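Transcriptional regulator (Streptococcus thermophilus LMD-9, PDB 5JUF) probably activates transcription of competence genes as a quorum sensor of the RNPP family, joining a helix-turn-helix DNA-binding domain to a peptide-sensing TPR domain. Local coordinates at residues Y79-R84 / E105-K110; N221-F226 / E257-E262; P89-P94 / L242-P247. One frame throughout, in Å; residues are numbered along the deposited sequence.

Interaction 1 (Y79-R84 / E105-K110)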
loop_
_atom_site.group_PDB
_atom_site.type_symbol
_atom_site.label_atom_id
_atom_site.label_comp_id
_atom_site.label_asym_id
_atom_site.label_seq_id
_atom_site.Cartn_x
_atom_site.Cartn_y
_atom_site.Cartn_z
ATOM N N TYR A 79 -11.917 -11.169 2.205
ATOM C CA TYR A 79 -11.111 -10.833 1.039
ATOM C C TYR A 79 -11.979 -10.304 -0.088
ATOM O O TYR A 79 -11.587 -9.358 -0.783
ATOM C CB TYR A 79 -10.314 -12.053 0.587
ATOM C CG TYR A 79 -9.232 -12.453 1.569
ATOM C CD1 TYR A 79 -8.140 -11.624 1.798
ATOM C CD2 TYR A 79 -9.300 -13.652 2.264
ATOM C CE1 TYR A 79 -7.150 -11.975 2.698
ATOM C CE2 TYR A 79 -8.310 -14.016 3.163
ATOM C CZ TYR A 79 -7.239 -13.177 3.367
ATOM O OH TYR A 79 -6.256 -13.531 4.242
ATOM N N GLU A 80 -13.162 -10.900 -0.271
ATOM C CA GLU A 80 -14.149 -10.371 -1.214
ATOM C C GLU A 80 -14.429 -8.891 -0.954
ATOM O O GLU A 80 -14.384 -8.066 -1.876
ATOM C CB GLU A 80 -15.440 -11.200 -1.129
ATOM C CG GLU A 80 -16.580 -10.685 -1.999
ATOM C CD GLU A 80 -17.851 -11.537 -1.898
ATOM O OE1 GLU A 80 -17.876 -12.523 -1.121
ATOM O OE2 GLU A 80 -18.826 -11.215 -2.610
ATOM N N MET A 81 -14.677 -8.522 0.307
ATOM C CA MET A 81 -14.993 -7.123 0.600
ATOM C C MET A 81 -13.752 -6.237 0.486
ATOM O O MET A 81 -13.836 -5.103 0.006
ATOM C CB MET A 81 -15.628 -7.000 1.990
ATOM C CG MET A 81 -16.982 -7.728 2.123
ATOM S SD MET A 81 -17.590 -7.903 3.832
ATOM C CE MET A 81 -18.207 -6.255 4.186
ATOM N N LYS A 82 -12.593 -6.735 0.917
ATOM C CA LYS A 82 -11.366 -5.950 0.783
ATOM C C LYS A 82 -11.055 -5.697 -0.686
ATOM O O LYS A 82 -10.752 -4.564 -1.083
ATOM C CB LYS A 82 -10.202 -6.668 1.469
ATOM C CG LYS A 82 -8.830 -5.964 1.393
ATOM C CD LYS A 82 -7.750 -6.927 1.900
ATOM C CE LYS A 82 -6.336 -6.341 1.869
ATOM N NZ LYS A 82 -5.314 -7.434 2.059
ATOM N N ASN A 83 -11.143 -6.742 -1.511
ATOM C CA ASN A 83 -10.928 -6.573 -2.950
ATOM C C ASN A 83 -11.925 -5.593 -3.553
ATOM O O ASN A 83 -11.548 -4.712 -4.341
ATOM C CB ASN A 83 -11.017 -7.924 -3.664
ATOM C CG ASN A 83 -9.856 -8.831 -3.324
ATOM O OD1 ASN A 83 -8.867 -8.393 -2.748
ATOM N ND2 ASN A 83 -9.967 -10.098 -3.676
ATOM N N ARG A 84 -13.208 -5.734 -3.206
ATOM C CA ARG A 84 -14.207 -4.810 -3.732
ATOM C C ARG A 84 -13.857 -3.364 -3.403
ATOM O O ARG A 84 -14.009 -2.475 -4.249
ATOM C CB ARG A 84 -15.595 -5.143 -3.192
ATOM C CG ARG A 84 -16.649 -4.115 -3.588
ATOM C CD ARG A 84 -18.057 -4.643 -3.369
ATOM N NE ARG A 84 -18.614 -4.297 -2.062
ATOM C CZ ARG A 84 -19.493 -3.319 -1.859
ATOM N NH1 ARG A 84 -19.961 -3.087 -0.639
ATOM N NH2 ARG A 84 -19.912 -2.578 -2.878
ATOM N N GLU A 105 -14.534 0.806 7.244
ATOM C CA GLU A 105 -14.932 0.623 8.634
ATOM C C GLU A 105 -15.856 -0.579 8.794
ATOM O O GLU A 105 -15.800 -1.277 9.812
ATOM C CB GLU A 105 -15.618 1.891 9.150
ATOM C CG GLU A 105 -14.712 3.114 9.160
ATOM C CD GLU A 105 -15.489 4.419 9.260
ATOM O OE1 GLU A 105 -16.720 4.370 9.499
ATOM O OE2 GLU A 105 -14.861 5.495 9.110
ATOM N N GLU A 106 -16.729 -0.814 7.807
ATOM C CA GLU A 106 -17.618 -1.975 7.831
ATOM C C GLU A 106 -16.819 -3.270 7.902
ATOM O O GLU A 106 -17.072 -4.130 8.755
ATOM C CB GLU A 106 -18.521 -1.967 6.588
ATOM C CG GLU A 106 -19.274 -3.290 6.360
ATOM C CD GLU A 106 -19.907 -3.438 4.969
ATOM O OE1 GLU A 106 -19.501 -2.728 4.022
ATOM O OE2 GLU A 106 -20.816 -4.289 4.827
ATOM N N VAL A 107 -15.812 -3.405 7.043
ATOM C CA VAL A 107 -15.037 -4.639 7.014
ATOM C C VAL A 107 -14.181 -4.760 8.264
ATOM O O VAL A 107 -14.042 -5.848 8.837
ATOM C CB VAL A 107 -14.186 -4.689 5.735
ATOM C CG1 VAL A 107 -13.511 -6.022 5.616
ATOM C CG2 VAL A 107 -15.061 -4.451 4.540
ATOM N N TYR A 108 -13.578 -3.646 8.686
ATOM C CA TYR A 108 -12.727 -3.622 9.875
ATOM C C TYR A 108 -13.488 -4.115 11.100
ATOM O O TYR A 108 -13.002 -4.976 11.842
ATOM C CB TYR A 108 -12.222 -2.194 10.090
ATOM C CG TYR A 108 -11.172 -1.998 11.176
ATOM C CD1 TYR A 108 -11.534 -1.911 12.505
ATOM C CD2 TYR A 108 -9.831 -1.850 10.851
ATOM C CE1 TYR A 108 -10.595 -1.707 13.497
ATOM C CE2 TYR A 108 -8.873 -1.642 11.838
ATOM C CZ TYR A 108 -9.271 -1.585 13.163
ATOM O OH TYR A 108 -8.338 -1.380 14.149
ATOM N N GLU A 109 -14.695 -3.582 11.316
ATOM C CA GLU A 109 -15.493 -3.958 12.477
ATOM C C GLU A 109 -16.034 -5.379 12.352
ATOM O O GLU A 109 -16.051 -6.132 13.333
ATOM C CB GLU A 109 -16.645 -2.962 12.656
ATOM C CG GLU A 109 -16.182 -1.550 12.993
ATOM C CD GLU A 109 -17.342 -0.590 13.216
ATOM O OE1 GLU A 109 -18.506 -1.034 13.157
ATOM O OE2 GLU A 109 -17.089 0.611 13.451
ATOM N N LYS A 110 -16.496 -5.762 11.161
ATOM C CA LYS A 110 -17.088 -7.088 11.014
ATOM C C LYS A 110 -16.065 -8.187 11.270
ATOM O O LYS A 110 -16.400 -9.240 11.822
ATOM C CB LYS A 110 -17.693 -7.250 9.622
ATOM C CG LYS A 110 -18.420 -8.584 9.455
ATOM C CD LYS A 110 -19.028 -8.723 8.084
ATOM C CE LYS A 110 -19.791 -10.040 7.983
ATOM N NZ LYS A 110 -20.472 -10.154 6.678
#

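Interaction 2 (N221-F226 / E257-E262)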
loop_
_atom_site.group_PDB
_atom_site.type_symbol
_atom_site.label_atom_id
_atom_site.label_comp_id
_atom_site.label_asym_id
_atom_site.label_seq_id
_atom_site.Cartn_x
_atom_site.Cartn_y
_atom_site.Cartn_z
ATOM N N ASN A 221 11.906 17.501 -8.271
ATOM C CA ASN A 221 12.610 17.799 -9.521
ATOM C C ASN A 221 13.697 16.766 -9.815
ATOM O O ASN A 221 14.829 17.100 -10.165
ATOM C CB ASN A 221 13.199 19.210 -9.497
ATOM C CG ASN A 221 13.588 19.693 -10.879
ATOM O OD1 ASN A 221 12.750 19.754 -11.778
ATOM N ND2 ASN A 221 14.861 20.039 -11.058
ATOM N N SER A 222 13.338 15.491 -9.671
ATOM C CA SER A 222 14.257 14.367 -9.845
ATOM C C SER A 222 13.641 13.421 -10.873
ATOM O O SER A 222 12.772 12.613 -10.532
ATOM C CB SER A 222 14.500 13.661 -8.508
ATOM O OG SER A 222 15.266 12.479 -8.672
ATOM N N PHE A 223 14.094 13.503 -12.127
ATOM C CA PHE A 223 13.425 12.820 -13.225
ATOM C C PHE A 223 14.164 11.588 -13.733
ATOM O O PHE A 223 13.799 11.055 -14.789
ATOM C CB PHE A 223 13.181 13.799 -14.370
ATOM C CG PHE A 223 12.097 14.784 -14.080
ATOM C CD1 PHE A 223 10.766 14.441 -14.274
ATOM C CD2 PHE A 223 12.399 16.043 -13.587
ATOM C CE1 PHE A 223 9.750 15.349 -13.992
ATOM C CE2 PHE A 223 11.396 16.958 -13.311
ATOM C CZ PHE A 223 10.069 16.613 -13.516
ATOM N N SER A 224 15.172 11.107 -13.012
ATOM C CA SER A 224 15.753 9.818 -13.353
ATOM C C SER A 224 14.682 8.737 -13.274
ATOM O O SER A 224 13.855 8.726 -12.357
ATOM C CB SER A 224 16.913 9.488 -12.411
ATOM O OG SER A 224 16.469 9.441 -11.064
ATOM N N ASP A 225 14.676 7.848 -14.272
ATOM C CA ASP A 225 13.731 6.734 -14.369
ATOM C C ASP A 225 12.278 7.189 -14.489
ATOM O O ASP A 225 11.368 6.377 -14.302
ATOM C CB ASP A 225 13.853 5.778 -13.172
ATOM C CG ASP A 225 15.253 5.251 -12.987
ATOM O OD1 ASP A 225 15.862 4.810 -13.985
ATOM O OD2 ASP A 225 15.742 5.287 -11.839
ATOM N N PHE A 226 12.026 8.470 -14.781
ATOM C CA PHE A 226 10.641 8.946 -14.838
ATOM C C PHE A 226 9.885 8.299 -15.990
ATOM O O PHE A 226 8.713 7.934 -15.844
ATOM C CB PHE A 226 10.593 10.472 -14.967
ATOM C CG PHE A 226 9.219 11.063 -14.753
ATOM C CD1 PHE A 226 8.328 11.211 -15.813
ATOM C CD2 PHE A 226 8.818 11.473 -13.485
ATOM C CE1 PHE A 226 7.067 11.749 -15.607
ATOM C CE2 PHE A 226 7.557 12.016 -13.274
ATOM C CZ PHE A 226 6.679 12.153 -14.340
ATOM N N GLU A 257 7.992 16.381 -20.225
ATOM C CA GLU A 257 8.446 17.196 -21.347
ATOM C C GLU A 257 8.604 18.654 -20.940
ATOM O O GLU A 257 9.558 19.321 -21.355
ATOM C CB GLU A 257 7.472 17.074 -22.525
ATOM C CG GLU A 257 7.439 15.695 -23.165
ATOM C CD GLU A 257 8.727 15.353 -23.909
ATOM O OE1 GLU A 257 9.561 16.259 -24.123
ATOM O OE2 GLU A 257 8.906 14.171 -24.274
ATOM N N LEU A 258 7.677 19.164 -20.124
ATOM C CA LEU A 258 7.664 20.580 -19.772
ATOM C C LEU A 258 8.736 20.925 -18.744
ATOM O O LEU A 258 9.434 21.934 -18.882
ATOM C CB LEU A 258 6.278 20.961 -19.243
ATOM C CG LEU A 258 6.072 22.410 -18.796
ATOM C CD1 LEU A 258 6.190 23.355 -19.974
ATOM C CD2 LEU A 258 4.729 22.584 -18.107
ATOM N N LEU A 259 8.880 20.103 -17.709
ATOM C CA LEU A 259 9.717 20.448 -16.568
ATOM C C LEU A 259 11.139 19.925 -16.707
ATOM O O LEU A 259 12.082 20.599 -16.286
ATOM C CB LEU A 259 9.088 19.913 -15.279
ATOM C CG LEU A 259 7.689 20.451 -14.979
ATOM C CD1 LEU A 259 7.068 19.675 -13.833
ATOM C CD2 LEU A 259 7.767 21.925 -14.641
ATOM N N HIS A 260 11.321 18.741 -17.290
ATOM C CA HIS A 260 12.656 18.186 -17.470
ATOM C C HIS A 260 13.236 18.461 -18.851
ATOM O O HIS A 260 14.393 18.878 -18.958
ATOM C CB HIS A 260 12.656 16.679 -17.209
ATOM C CG HIS A 260 14.026 16.077 -17.204
ATOM N ND1 HIS A 260 14.407 15.083 -18.079
ATOM C CD2 HIS A 260 15.114 16.349 -16.444
ATOM C CE1 HIS A 260 15.667 14.758 -17.851
ATOM N NE2 HIS A 260 16.119 15.510 -16.863
ATOM N N LYS A 261 12.465 18.227 -19.918
ATOM C CA LYS A 261 12.988 18.472 -21.258
ATOM C C LYS A 261 12.842 19.922 -21.690
ATOM O O LYS A 261 13.537 20.344 -22.621
ATOM C CB LYS A 261 12.295 17.569 -22.282
ATOM C CG LYS A 261 12.427 16.090 -21.986
ATOM C CD LYS A 261 13.885 15.664 -21.923
ATOM C CE LYS A 261 14.556 15.832 -23.272
ATOM N NZ LYS A 261 16.004 15.522 -23.196
ATOM N N GLU A 262 11.978 20.692 -21.026
ATOM C CA GLU A 262 11.647 22.059 -21.435
ATOM C C GLU A 262 11.251 22.099 -22.908
ATOM O O GLU A 262 11.727 22.920 -23.691
ATOM C CB GLU A 262 12.799 23.025 -21.143
ATOM C CG GLU A 262 13.124 23.142 -19.662
ATOM C CD GLU A 262 14.034 24.303 -19.352
ATOM O OE1 GLU A 262 14.089 24.712 -18.174
ATOM O OE2 GLU A 262 14.693 24.806 -20.284
#

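Interaction 3 (P89-P94 / L242-P247). With SO4 (sulfate ion), chain B.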
loop_
_atom_site.group_PDB
_atom_site.type_symbol
_atom_site.label_atom_id
_atom_site.label_comp_id
_atom_site.label_asym_id
_atom_site.label_seq_id
_atom_site.Cartn_x
_atom_site.Cartn_y
_atom_site.Cartn_z
ATOM N N PRO A 89 -13.140 2.938 -7.163
ATOM C CA PRO A 89 -12.421 4.197 -7.378
ATOM C C PRO A 89 -13.222 5.386 -6.870
ATOM O O PRO A 89 -14.431 5.490 -7.089
ATOM C CB PRO A 89 -12.256 4.244 -8.902
ATOM C CG PRO A 89 -13.480 3.548 -9.411
ATOM C CD PRO A 89 -13.827 2.481 -8.384
ATOM N N THR A 90 -12.531 6.295 -6.189
ATOM C CA THR A 90 -13.193 7.496 -5.693
ATOM C C THR A 90 -13.290 8.573 -6.755
ATOM O O THR A 90 -14.237 9.362 -6.732
ATOM C CB THR A 90 -12.442 8.077 -4.504
ATOM O OG1 THR A 90 -11.191 8.603 -4.960
ATOM C CG2 THR A 90 -12.201 7.013 -3.449
ATOM N N TYR A 91 -12.313 8.639 -7.667
ATOM C CA TYR A 91 -12.226 9.712 -8.661
ATOM C C TYR A 91 -12.188 11.086 -8.002
ATOM O O TYR A 91 -12.659 12.070 -8.577
ATOM C CB TYR A 91 -13.382 9.656 -9.659
ATOM C CG TYR A 91 -13.506 8.363 -10.420
ATOM C CD1 TYR A 91 -12.473 7.902 -11.232
ATOM C CD2 TYR A 91 -14.672 7.619 -10.358
ATOM C CE1 TYR A 91 -12.598 6.719 -11.950
ATOM C CE2 TYR A 91 -14.805 6.440 -11.071
ATOM C CZ TYR A 91 -13.769 5.993 -11.860
ATOM O OH TYR A 91 -13.921 4.813 -12.560
ATOM N N ARG A 92 -11.659 11.160 -6.782
ATOM C CA ARG A 92 -11.591 12.406 -6.019
ATOM C C ARG A 92 -12.980 12.993 -5.745
ATOM O O ARG A 92 -13.097 14.157 -5.350
ATOM C CB ARG A 92 -10.703 13.442 -6.725
ATOM C CG ARG A 92 -9.212 13.112 -6.739
ATOM C CD ARG A 92 -8.458 14.034 -7.702
ATOM N NE ARG A 92 -8.263 13.420 -9.016
ATOM C CZ ARG A 92 -8.135 14.096 -10.156
ATOM N NH1 ARG A 92 -8.196 15.422 -10.159
ATOM N NH2 ARG A 92 -7.957 13.443 -11.298
ATOM N N ASN A 93 -14.030 12.200 -5.945
ATOM C CA ASN A 93 -15.397 12.617 -5.645
ATOM C C ASN A 93 -15.633 12.483 -4.143
ATOM O O ASN A 93 -15.559 11.367 -3.613
ATOM C CB ASN A 93 -16.377 11.749 -6.437
ATOM C CG ASN A 93 -17.844 12.121 -6.215
ATOM O OD1 ASN A 93 -18.234 12.650 -5.171
ATOM N ND2 ASN A 93 -18.669 11.810 -7.201
ATOM N N PRO A 94 -15.902 13.578 -3.426
ATOM C CA PRO A 94 -16.051 13.477 -1.960
ATOM C C PRO A 94 -17.121 12.489 -1.515
ATOM O O PRO A 94 -16.935 11.806 -0.499
ATOM C CB PRO A 94 -16.400 14.915 -1.546
ATOM C CG PRO A 94 -15.876 15.771 -2.655
ATOM C CD PRO A 94 -16.044 14.960 -3.910
ATOM N N LEU A 242 -7.475 -0.271 -17.191
ATOM C CA LEU A 242 -7.784 0.866 -16.311
ATOM C C LEU A 242 -7.857 2.176 -17.105
ATOM O O LEU A 242 -7.172 3.154 -16.815
ATOM C CB LEU A 242 -6.746 0.968 -15.204
ATOM C CG LEU A 242 -6.459 -0.337 -14.473
ATOM C CD1 LEU A 242 -5.379 -0.108 -13.431
ATOM C CD2 LEU A 242 -7.747 -0.847 -13.848
ATOM N N TYR A 243 -8.755 2.201 -18.091
ATOM C CA TYR A 243 -8.644 3.239 -19.113
ATOM C C TYR A 243 -8.957 4.629 -18.577
ATOM O O TYR A 243 -8.417 5.608 -19.094
ATOM C CB TYR A 243 -9.514 2.877 -20.317
ATOM C CG TYR A 243 -8.826 1.823 -21.160
ATOM C CD1 TYR A 243 -7.490 1.976 -21.523
ATOM C CD2 TYR A 243 -9.482 0.661 -21.537
ATOM C CE1 TYR A 243 -6.828 1.014 -22.265
ATOM C CE2 TYR A 243 -8.832 -0.309 -22.281
ATOM C CZ TYR A 243 -7.501 -0.123 -22.641
ATOM O OH TYR A 243 -6.839 -1.076 -23.381
ATOM N N SER A 244 -9.794 4.752 -17.539
ATOM C CA SER A 244 -10.091 6.088 -17.025
ATOM C C SER A 244 -8.866 6.743 -16.385
ATOM O O SER A 244 -8.868 7.961 -16.178
ATOM C CB SER A 244 -11.248 6.032 -16.022
ATOM O OG SER A 244 -10.858 5.341 -14.852
ATOM N N TYR A 245 -7.818 5.970 -16.092
ATOM C CA TYR A 245 -6.590 6.515 -15.522
ATOM C C TYR A 245 -5.561 6.868 -16.582
ATOM O O TYR A 245 -4.528 7.459 -16.252
ATOM C CB TYR A 245 -5.972 5.522 -14.534
ATOM C CG TYR A 245 -6.820 5.310 -13.293
ATOM C CD1 TYR A 245 -7.822 6.218 -12.949
ATOM C CD2 TYR A 245 -6.628 4.201 -12.470
ATOM C CE1 TYR A 245 -8.609 6.033 -11.826
ATOM C CE2 TYR A 245 -7.410 4.007 -11.340
ATOM C CZ TYR A 245 -8.402 4.927 -11.025
ATOM O OH TYR A 245 -9.186 4.753 -9.904
ATOM N N LYS A 246 -5.814 6.516 -17.835
ATOM C CA LYS A 246 -4.825 6.793 -18.869
ATOM C C LYS A 246 -4.601 8.278 -19.095
ATOM O O LYS A 246 -3.435 8.668 -19.284
ATOM C CB LYS A 246 -5.217 6.094 -20.175
ATOM C CG LYS A 246 -4.082 5.967 -21.175
ATOM C CD LYS A 246 -4.383 4.882 -22.210
ATOM C CE LYS A 246 -3.155 4.550 -23.064
ATOM N NZ LYS A 246 -3.568 3.919 -24.374
ATOM N N PRO A 247 -5.625 9.150 -19.116
ATOM C CA PRO A 247 -5.319 10.579 -19.294
ATOM C C PRO A 247 -4.332 11.098 -18.263
ATOM O O PRO A 247 -3.460 11.894 -18.625
ATOM C CB PRO A 247 -6.700 11.253 -19.185
ATOM C CG PRO A 247 -7.662 10.218 -19.685
ATOM C CD PRO A 247 -7.089 8.913 -19.115
HETATM S S SO4 B . -8.798 5.936 -4.880
HETATM O O1 SO4 B . -9.109 7.352 -5.071
HETATM O O2 SO4 B . -7.393 5.719 -5.210
HETATM O O3 SO4 B . -9.057 5.553 -3.493
HETATM O O4 SO4 B . -9.642 5.132 -5.766
HETATM O O HOH W 1 -9.887 6.900 -8.074
#

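Interaction 1 (Y79-R84 / E105-K110)
Met81 of helix 76-86 reaches across to Val107 and Glu106 of helix 94-111. Two parts of its side chain touch Val107. CB and the terminal methyl CE both rest on the same branch, CG2, and Met81 CE is 3.6 Å from Val107 CG2. CE also meets the carboxylate of Glu106, and Met81 CE lies 3.3 Å from Glu106 OE2. The two side chains cross at about a right angle, and the methionine methyl lies against the carboxylate end of the glutamate.

The torsions explain this placement. Met81 runs extended through chi2 and then bends at its last torsion (chi3 77°), which brings CE back over Val107 CG2. Glu106 has CG anti to the backbone N (chi1 168°) and stays extended beyond it, so its carboxylate comes across the methyl end of the methionine.

Across 79-84 and 105-110 the nearest CA atoms are those of Met81 and Val107, 6.9 Å apart. Phe111 of helix 94-111 also packs on Met81. On the same pair of helices, Lys110 forms a salt bridge with Glu77. Arg84 NH1 stands 4.7 Å from Glu106 OE1, too far for a bond, though the opposite charges probably attract weakly.

The chemistry is therefore apolar between Met81 and Val107 and charged toward the solvent. The methionine serves both sides: CB and CE pack on the buried valine, and the same CE borders the exposed carboxylate.

Interaction 2 (N221-F226 / E257-E262)
The turn that joins helix 200-219 to helix 226-240 packs here on the C-terminal end of helix 246-260. Phe223 supplies most of the contact from the turn, and His260 and Leu259 receive it. Phe223 and His260 run past each other in opposite directions. Each therefore lays its CB over a face of the other's ring. Phe223 CB is 3.9 Å from the centroid of the His260 ring, 18° off the normal. His260 CB is likewise 3.9 Å from the centroid of the Phe223 ring. These are two reciprocal CH-pi contacts. The ring planes of Phe223 and His260 are near parallel (29°) but slid apart, with centroids 5.3 Å apart, and barely overlap. His260 has CG anti to its backbone N (chi1 -173°), which carries the imidazole toward the base of the phenylalanine. The far end of the Phe223 ring meets Leu259, with Phe223 CZ 3.9 Å from Leu259 CB.

Ile218 of helix 200-219 touches both Phe223 and Leu259, and Tyr256 adds a further aromatic neighbour. The turn itself is type II from Phe223 to Phe226, following a Schellman motif at Asn221. A short inter-helix turn packed by an aromatic residue against the helix after the next suits the antiparallel helical hairpins of a TPR-like repeat domain.

Interaction 3 (P89-P94 / L242-P247)
A water links Tyr245 to the 89-94 turn and to a bound sulfate. It lies 2.9 Å from Tyr245 OH, accepts from Tyr91 N at 3.0 Å, and donates to sulfate O4 at 2.9 Å. A weaker bond runs from the same water to sulfate O1. The Thr90 backbone N also donates to O4, over 3.1 Å and at an N-H...O angle of 160°. Thr90 OG1 lies too close to sulfate O1 for the bond between them to be taken as sound. Lys100 NZ of helix 94-111 is a further partner of the ion. The sulfate probably came from the crystallisation liquor.

Thr90 OG1 sits between its backbone N and carbonyl carbon (chi1 69°). There it also accepts from Arg92 N, forming an ST turn within the type I' beta turn from Thr90 to Asn93.

The direct contacts are small. Pro89 CB comes within 3.3 Å of Tyr245 OH. The Tyr91 and Tyr245 side chains cross at about a right angle, and their two CE1 atoms are 4.0 Å apart. Ser244 OG lies at the edge of the Tyr91 ring, 3.7 Å from CE1.

The 89-94 turn joins helix 76-86 to helix 94-111, and Asn93 caps the start of the latter. Across the contact, Ser244 and Tyr245 belong to the 3-10 segment between helices 226-240 and 246-260. The Tyr245 ring also meets Phe207 of helix 200-219.

All three contacts lie in the ComR tetratricopeptide region. Interaction 1 joins helices 76-86 and 94-111, and interaction 3 uses the loop between them. Their centres are about 21 Å apart. Interaction 2 lies at the end of helix 246-260 and interaction 3 at the 3-10 segment leading into it, with centres about 24 Å apart. Interactions 1 and 2 are on opposite sides of the chain's centre, their centres about 39 Å apart. Along the chain, interaction 1 closes before interaction 2 opens, and interaction 3 crosses both. Interaction 1 packs successive helices, interaction 2 passes over one helix, and interaction 3 joins residues 148 apart at the surface of this apo form.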